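Local coordinates for extracellular solute-binding protein (Bordetella parapertussis, PDB 3PU5) that probably binds a small solute, perhaps a polyamine, in the periplasm and hands it to a membrane transporter for uptake, at residues G103-I115 against Q268-V280. Numbering follows the deposited sequence.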
ATOM      1  N   GLY A 103     -11.047   9.262  12.116  1.00 14.26           N
ATOM      2  CA  GLY A 103     -12.245   8.543  12.507  1.00 15.05           C
ATOM      3  C   GLY A 103     -13.257   8.380  11.393  1.00 14.78           C
ATOM      4  O   GLY A 103     -14.424   8.062  11.640  1.00 16.62           O
ATOM      5  N   CYS A 104     -12.816   8.602  10.161  1.00 13.12           N
ATOM      6  CA  CYS A 104     -13.712   8.537   9.010  1.00 13.70           C
ATOM      7  C   CYS A 104     -13.210   7.573   7.940  1.00 16.41           C
ATOM      8  O   CYS A 104     -13.650   7.655   6.788  1.00 15.25           O
ATOM      9  CB  CYS A 104     -13.895   9.923   8.376  1.00 15.25           C
ATOM     10  SG  CYS A 104     -14.575  11.189   9.466  1.00 15.76           S
ATOM     11  N   GLY A 105     -12.293   6.673   8.298  1.00 12.41           N
ATOM     12  CA  GLY A 105     -11.741   5.770   7.296  1.00 12.53           C
ATOM     13  C   GLY A 105     -10.779   4.703   7.785  1.00 10.99           C
ATOM     14  O   GLY A 105     -10.327   4.719   8.937  1.00 10.09           O
ATOM     15  N   SER A 106     -10.458   3.772   6.890  1.00  8.87           N
ATOM     16  CA  SER A 106      -9.457   2.750   7.174  1.00  9.05           C
ATOM     17  C   SER A 106      -8.849   2.204   5.889  1.00  9.00           C
ATOM     18  O   SER A 106      -9.546   2.040   4.887  1.00  9.07           O
ATOM     19  CB  SER A 106     -10.095   1.597   7.948  1.00  8.04           C
ATOM     20  OG  SER A 106      -9.137   0.592   8.209  1.00  8.11           O
ATOM     21  N   LEU A 107      -7.550   1.921   5.904  1.00  7.95           N
ATOM     22  CA  LEU A 107      -6.969   1.120   4.834  1.00  7.83           C
ATOM     23  C   LEU A 107      -7.753  -0.189   4.781  1.00  9.34           C
ATOM     24  O   LEU A 107      -8.235  -0.657   5.815  1.00  8.45           O
ATOM     25  CB  LEU A 107      -5.483   0.839   5.085  1.00  7.47           C
ATOM     26  CG  LEU A 107      -4.460   1.825   4.508  1.00  8.78           C
ATOM     27  CD1 LEU A 107      -4.477   3.128   5.288  1.00  7.38           C
ATOM     28  CD2 LEU A 107      -3.048   1.225   4.493  1.00  7.73           C
ATOM     29  N   TYR A 108      -7.916  -0.765   3.589  1.00  7.30           N
ATOM     30  CA  TYR A 108      -8.634  -2.036   3.481  1.00  7.53           C
ATOM     31  C   TYR A 108      -7.804  -3.170   2.881  1.00  9.15           C
ATOM     32  O   TYR A 108      -8.307  -4.272   2.677  1.00  9.28           O
ATOM     33  CB  TYR A 108     -10.000  -1.891   2.788  1.00  8.11           C
ATOM     34  CG  TYR A 108     -10.026  -1.486   1.319  1.00  8.35           C
ATOM     35  CD1 TYR A 108     -10.172  -2.446   0.311  1.00  9.37           C
ATOM     36  CD2 TYR A 108     -10.007  -0.142   0.943  1.00  8.39           C
ATOM     37  CE1 TYR A 108     -10.258  -2.072  -1.041  1.00 10.45           C
ATOM     38  CE2 TYR A 108     -10.087   0.241  -0.400  1.00  8.46           C
ATOM     39  CZ  TYR A 108     -10.213  -0.727  -1.382  1.00 10.90           C
ATOM     40  OH  TYR A 108     -10.298  -0.343  -2.701  1.00 11.68           O
ATOM     41  N   ASP A 109      -6.540  -2.871   2.595  1.00  7.92           N
ATOM     42  CA  ASP A 109      -5.506  -3.891   2.413  1.00  9.87           C
ATOM     43  C   ASP A 109      -4.160  -3.184   2.561  1.00  9.83           C
ATOM     44  O   ASP A 109      -4.103  -1.957   2.588  1.00 10.41           O
ATOM     45  CB  ASP A 109      -5.642  -4.630   1.059  1.00  9.59           C
ATOM     46  CG  ASP A 109      -5.242  -3.771  -0.144  1.00 11.61           C
ATOM     47  OD1 ASP A 109      -4.062  -3.378  -0.232  1.00 14.05           O
ATOM     48  OD2 ASP A 109      -6.098  -3.512  -1.020  1.00 11.63           O
ATOM     49  N   TYR A 110      -3.082  -3.940   2.696  1.00 10.45           N
ATOM     50  CA  TYR A 110      -1.761  -3.321   2.642  1.00 12.10           C
ATOM     51  C   TYR A 110      -0.808  -4.143   1.766  1.00 10.99           C
ATOM     52  O   TYR A 110      -0.812  -5.374   1.811  1.00 10.90           O
ATOM     53  CB  TYR A 110      -1.196  -3.020   4.056  1.00  8.48           C
ATOM     54  CG  TYR A 110      -0.878  -4.232   4.911  1.00 12.25           C
ATOM     55  CD1 TYR A 110       0.344  -4.876   4.799  1.00 10.89           C
ATOM     56  CD2 TYR A 110      -1.798  -4.725   5.842  1.00 10.52           C
ATOM     57  CE1 TYR A 110       0.642  -5.979   5.574  1.00 12.21           C
ATOM     58  CE2 TYR A 110      -1.506  -5.840   6.616  1.00 10.31           C
ATOM     59  CZ  TYR A 110      -0.288  -6.463   6.474  1.00 12.14           C
ATOM     60  OH  TYR A 110       0.024  -7.571   7.229  1.00 13.86           O
ATOM     61  N   SER A 111      -0.052  -3.456   0.918  1.00 10.85           N
ATOM     62  CA  SER A 111       1.066  -4.078   0.208  1.00 10.38           C
ATOM     63  C   SER A 111       2.345  -3.497   0.781  1.00  9.90           C
ATOM     64  O   SER A 111       2.362  -2.330   1.189  1.00  8.81           O
ATOM     65  CB  SER A 111       0.980  -3.846  -1.306  1.00 13.13           C
ATOM     66  OG  SER A 111       1.131  -2.478  -1.623  1.00 16.60           O
ATOM     67  N   SER A 112       3.406  -4.305   0.830  1.00  9.54           N
ATOM     68  CA  SER A 112       4.584  -3.969   1.629  1.00  8.61           C
ATOM     69  C   SER A 112       5.877  -3.928   0.831  1.00  9.06           C
ATOM     70  O   SER A 112       6.227  -4.900   0.155  1.00  8.36           O
ATOM     71  CB  SER A 112       4.756  -4.982   2.771  1.00  8.84           C
ATOM     72  OG  SER A 112       3.593  -5.045   3.558  1.00  8.66           O
ATOM     73  N   VAL A 113       6.591  -2.811   0.929  1.00  8.86           N
ATOM     74  CA  VAL A 113       7.915  -2.714   0.340  1.00  8.57           C
ATOM     75  C   VAL A 113       8.953  -3.310   1.283  1.00  9.80           C
ATOM     76  O   VAL A 113       9.089  -2.881   2.437  1.00  8.72           O
ATOM     77  CB  VAL A 113       8.299  -1.266  -0.004  1.00  8.97           C
ATOM     78  CG1 VAL A 113       9.692  -1.231  -0.649  1.00  7.49           C
ATOM     79  CG2 VAL A 113       7.262  -0.656  -0.947  1.00  8.82           C
ATOM     80  N   GLY A 114       9.658  -4.322   0.790  1.00  7.97           N
ATOM     81  CA  GLY A 114      10.764  -4.908   1.509  1.00  8.92           C
ATOM     82  C   GLY A 114      11.960  -4.886   0.581  1.00 10.31           C
ATOM     83  O   GLY A 114      12.079  -3.991  -0.263  1.00  8.63           O
ATOM     84  N   ILE A 115      12.834  -5.875   0.726  1.00  9.18           N
ATOM     85  CA  ILE A 115      14.026  -5.973  -0.112  1.00  8.66           C
ATOM     86  C   ILE A 115      13.964  -7.240  -0.962  1.00 11.26           C
ATOM     87  O   ILE A 115      13.930  -8.354  -0.424  1.00 10.47           O
ATOM     88  CB  ILE A 115      15.292  -5.991   0.745  1.00  8.81           C
ATOM     89  CG1 ILE A 115      15.339  -4.736   1.625  1.00 10.20           C
ATOM     90  CG2 ILE A 115      16.548  -6.100  -0.136  1.00  9.33           C
ATOM     91  CD1 ILE A 115      15.996  -4.954   2.983  1.00 10.86           C
ATOM     92  N   GLN A 268     -11.803 -10.118   4.001  1.00  8.87           N
ATOM     93  CA  GLN A 268     -10.393  -9.757   4.068  1.00  8.00           C
ATOM     94  C   GLN A 268      -9.528 -10.934   3.639  1.00 10.17           C
ATOM     95  O   GLN A 268      -8.599 -10.787   2.835  1.00  8.19           O
ATOM     96  CB  GLN A 268     -10.016  -9.296   5.470  1.00  9.57           C
ATOM     97  CG  GLN A 268     -10.441  -7.870   5.768  1.00  7.92           C
ATOM     98  CD  GLN A 268      -9.515  -6.852   5.129  1.00  8.89           C
ATOM     99  OE1 GLN A 268      -8.310  -6.874   5.365  1.00 10.79           O
ATOM    100  NE2 GLN A 268     -10.072  -5.959   4.310  1.00  7.13           N
ATOM    101  N   LYS A 269      -9.833 -12.115   4.169  1.00 10.17           N
ATOM    102  CA  LYS A 269      -9.042 -13.278   3.810  1.00 10.04           C
ATOM    103  C   LYS A 269      -9.169 -13.581   2.322  1.00 10.12           C
ATOM    104  O   LYS A 269      -8.169 -13.803   1.635  1.00 10.75           O
ATOM    105  CB  LYS A 269      -9.454 -14.500   4.624  1.00 11.26           C
ATOM    106  CG  LYS A 269      -8.611 -15.734   4.343  1.00 13.55           C
ATOM    107  CD  LYS A 269      -9.162 -16.926   5.114  1.00 15.94           C
ATOM    108  CE  LYS A 269      -8.091 -17.970   5.374  1.00 19.03           C
ATOM    109  NZ  LYS A 269      -7.458 -18.455   4.138  1.00 20.50           N
ATOM    110  N   ALA A 270     -10.399 -13.599   1.825  1.00  9.36           N
ATOM    111  CA  ALA A 270     -10.642 -13.992   0.442  1.00 10.60           C
ATOM    112  C   ALA A 270      -9.978 -13.019  -0.535  1.00 10.01           C
ATOM    113  O   ALA A 270      -9.302 -13.434  -1.464  1.00  9.58           O
ATOM    114  CB  ALA A 270     -12.143 -14.093   0.172  1.00 11.26           C
ATOM    115  N   PHE A 271     -10.160 -11.725  -0.306  1.00  9.60           N
ATOM    116  CA  PHE A 271      -9.573 -10.710  -1.176  1.00  9.79           C
ATOM    117  C   PHE A 271      -8.042 -10.703  -1.074  1.00 10.36           C
ATOM    118  O   PHE A 271      -7.352 -10.739  -2.092  1.00 11.28           O
ATOM    119  CB  PHE A 271     -10.157  -9.320  -0.866  1.00 10.39           C
ATOM    120  CG  PHE A 271      -9.556  -8.202  -1.689  1.00 10.25           C
ATOM    121  CD1 PHE A 271      -9.903  -8.040  -3.027  1.00  9.42           C
ATOM    122  CD2 PHE A 271      -8.642  -7.318  -1.121  1.00 11.21           C
ATOM    123  CE1 PHE A 271      -9.358  -7.010  -3.785  1.00 12.23           C
ATOM    124  CE2 PHE A 271      -8.093  -6.286  -1.868  1.00 10.32           C
ATOM    125  CZ  PHE A 271      -8.454  -6.128  -3.202  1.00 10.16           C
ATOM    126  N   CYS A 272      -7.506 -10.684   0.143  1.00  8.91           N
ATOM    127  CA  CYS A 272      -6.059 -10.552   0.296  1.00  9.23           C
ATOM    128  C   CYS A 272      -5.291 -11.786  -0.180  1.00 11.80           C
ATOM    129  O   CYS A 272      -4.213 -11.663  -0.753  1.00 11.97           O
ATOM    130  CB  CYS A 272      -5.691 -10.186   1.730  1.00  9.56           C
ATOM    131  SG  CYS A 272      -6.303  -8.555   2.196  1.00  9.37           S
ATOM    132  N   GLU A 273      -5.848 -12.974   0.040  1.00 10.47           N
ATOM    133  CA  GLU A 273      -5.217 -14.193  -0.459  1.00 13.01           C
ATOM    134  C   GLU A 273      -5.160 -14.204  -1.988  1.00 12.58           C
ATOM    135  O   GLU A 273      -4.179 -14.655  -2.587  1.00 12.75           O
ATOM    136  CB  GLU A 273      -5.983 -15.418   0.034  1.00 13.89           C
ATOM    137  CG  GLU A 273      -5.862 -15.663   1.533  1.00 15.29           C
ATOM    138  CD  GLU A 273      -4.828 -16.714   1.885  1.00 19.82           C
ATOM    139  OE1 GLU A 273      -4.148 -17.225   0.968  1.00 21.21           O
ATOM    140  OE2 GLU A 273      -4.697 -17.032   3.085  1.00 18.26           O
ATOM    141  N   ALA A 274      -6.230 -13.722  -2.616  1.00 12.10           N
ATOM    142  CA  ALA A 274      -6.313 -13.678  -4.074  1.00 12.80           C
ATOM    143  C   ALA A 274      -5.305 -12.684  -4.667  1.00 11.71           C
ATOM    144  O   ALA A 274      -4.713 -12.931  -5.720  1.00 10.60           O
ATOM    145  CB  ALA A 274      -7.737 -13.318  -4.501  1.00 13.46           C
HETATM  146  N   MSE A 275      -5.110 -11.562  -3.977  1.00 10.36           N
HETATM  147  CA  MSE A 275      -4.250 -10.489  -4.477  1.00 10.97           C
HETATM  148  C   MSE A 275      -2.821 -10.540  -3.946  1.00 10.89           C
HETATM  149  O   MSE A 275      -1.998  -9.724  -4.348  1.00 10.53           O
HETATM  150  CB  MSE A 275      -4.845  -9.122  -4.132  1.00  9.06           C
HETATM  151  CG  MSE A 275      -6.159  -8.848  -4.808  1.00 11.77           C
HETATM  152 SE   MSE A 275      -5.938  -8.668  -6.749  1.00 28.13          SE
HETATM  153  CE  MSE A 275      -4.809  -7.057  -6.798  1.00 15.88           C
ATOM    154  N   TYR A 276      -2.521 -11.484  -3.053  1.00  9.21           N
ATOM    155  CA  TYR A 276      -1.235 -11.478  -2.337  1.00 11.96           C
ATOM    156  C   TYR A 276      -1.012 -10.154  -1.591  1.00 10.82           C
ATOM    157  O   TYR A 276       0.069  -9.554  -1.655  1.00 10.03           O
ATOM    158  CB  TYR A 276      -0.050 -11.770  -3.268  1.00 13.44           C
ATOM    159  CG  TYR A 276      -0.011 -13.187  -3.812  1.00 15.87           C
ATOM    160  CD1 TYR A 276      -1.014 -13.655  -4.651  1.00 20.01           C
ATOM    161  CD2 TYR A 276       1.041 -14.038  -3.518  1.00 16.50           C
ATOM    162  CE1 TYR A 276      -0.981 -14.941  -5.160  1.00 25.05           C
ATOM    163  CE2 TYR A 276       1.085 -15.324  -4.014  1.00 17.45           C
ATOM    164  CZ  TYR A 276       0.075 -15.771  -4.834  1.00 24.68           C
ATOM    165  OH  TYR A 276       0.114 -17.050  -5.341  1.00 28.14           O
ATOM    166  N   TYR A 277      -2.053  -9.714  -0.887  1.00 10.80           N
ATOM    167  CA  TYR A 277      -1.993  -8.543  -0.019  1.00 10.78           C
ATOM    168  C   TYR A 277      -2.066  -8.972   1.441  1.00 11.90           C
ATOM    169  O   TYR A 277      -2.460 -10.105   1.753  1.00  9.89           O
ATOM    170  CB  TYR A 277      -3.183  -7.617  -0.267  1.00  9.90           C
ATOM    171  CG  TYR A 277      -3.194  -6.867  -1.583  1.00 11.32           C
ATOM    172  CD1 TYR A 277      -2.023  -6.619  -2.294  1.00 12.54           C
ATOM    173  CD2 TYR A 277      -4.383  -6.376  -2.096  1.00 10.42           C
ATOM    174  CE1 TYR A 277      -2.049  -5.913  -3.493  1.00 11.52           C
ATOM    175  CE2 TYR A 277      -4.419  -5.675  -3.286  1.00 11.45           C
ATOM    176  CZ  TYR A 277      -3.256  -5.442  -3.976  1.00 12.98           C
ATOM    177  OH  TYR A 277      -3.317  -4.734  -5.156  1.00 12.21           O
ATOM    178  N   GLY A 278      -1.711  -8.044   2.333  1.00  9.58           N
ATOM    179  CA  GLY A 278      -1.923  -8.228   3.752  1.00 10.24           C
ATOM    180  C   GLY A 278      -3.269  -7.671   4.180  1.00 10.69           C
ATOM    181  O   GLY A 278      -3.658  -6.590   3.743  1.00  8.65           O
ATOM    182  N   ALA A 279      -3.971  -8.412   5.040  1.00  8.49           N
ATOM    183  CA  ALA A 279      -5.271  -7.996   5.560  1.00 10.34           C
ATOM    184  C   ALA A 279      -5.107  -7.047   6.733  1.00 10.67           C
ATOM    185  O   ALA A 279      -4.192  -7.209   7.549  1.00 10.32           O
ATOM    186  CB  ALA A 279      -6.075  -9.203   5.995  1.00  9.91           C
ATOM    187  N   VAL A 280      -6.002  -6.069   6.828  1.00  8.12           N
ATOM    188  CA  VAL A 280      -5.981  -5.123   7.941  1.00  8.81           C
ATOM    189  C   VAL A 280      -6.804  -5.621   9.137  1.00  9.85           C
ATOM    190  O   VAL A 280      -6.834  -4.988  10.187  1.00 10.93           O
ATOM    191  CB  VAL A 280      -6.482  -3.730   7.510  1.00  9.04           C
ATOM    192  CG1 VAL A 280      -5.596  -3.170   6.391  1.00  7.31           C
ATOM    193  CG2 VAL A 280      -7.939  -3.806   7.055  1.00  7.47           C
TER
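With CG of Asp109 tucked between its own backbone N and carbonyl carbon (chi1 72°), Asp109 OD1 comes to lie over one face of the Tyr277 ring, toward its rim; CG of Tyr277 is itself turned anti to its carbonyl carbon. The carboxylate and ring planes are 22° apart, and Asp109 CG is 3.4 Å from Tyr277 CD2. CB of Met275, a selenomethionine, takes the opposite face of that ring. Asp109 OD2 also meets Phe271 in the plane of its ring, at the edge, 3.5 Å from CE2.

Next along the chain, two backbone bonds make a single antiparallel bridge: Tyr110 N gives to Gly278 O and Gly278 N to Tyr110 O, each 2.9 Å long. Gly278 CA packs over one face of the Tyr110 ring as a CH-pi contact, 3.7 Å from the centroid. Tyr110 OH hydrogen-bonds to Pro295 O.

This is the crossing between the two lobes of a periplasmic-binding-protein fold: 103-115 passes from one lobe to the other, and the chain leaving helix 265-275 pairs with it just there. Tyr276, the first residue after the helix, takes positive phi.

Nearer the start of the crossing, Gln268, bent at chi2, spreads its amide between two backbones. NE2 reaches Tyr108 O at 2.9 Å, nearly straight at 166°; Tyr108 O lies close to the plane of the amide, while NE2 comes in tilted from the plane of that carbonyl. OE1 accepts from Val280 N at 2.8 Å. Val280 then lays CG2 3.4 Å from Leu107 O, while its CG1 touches the edge of the Tyr110 ring.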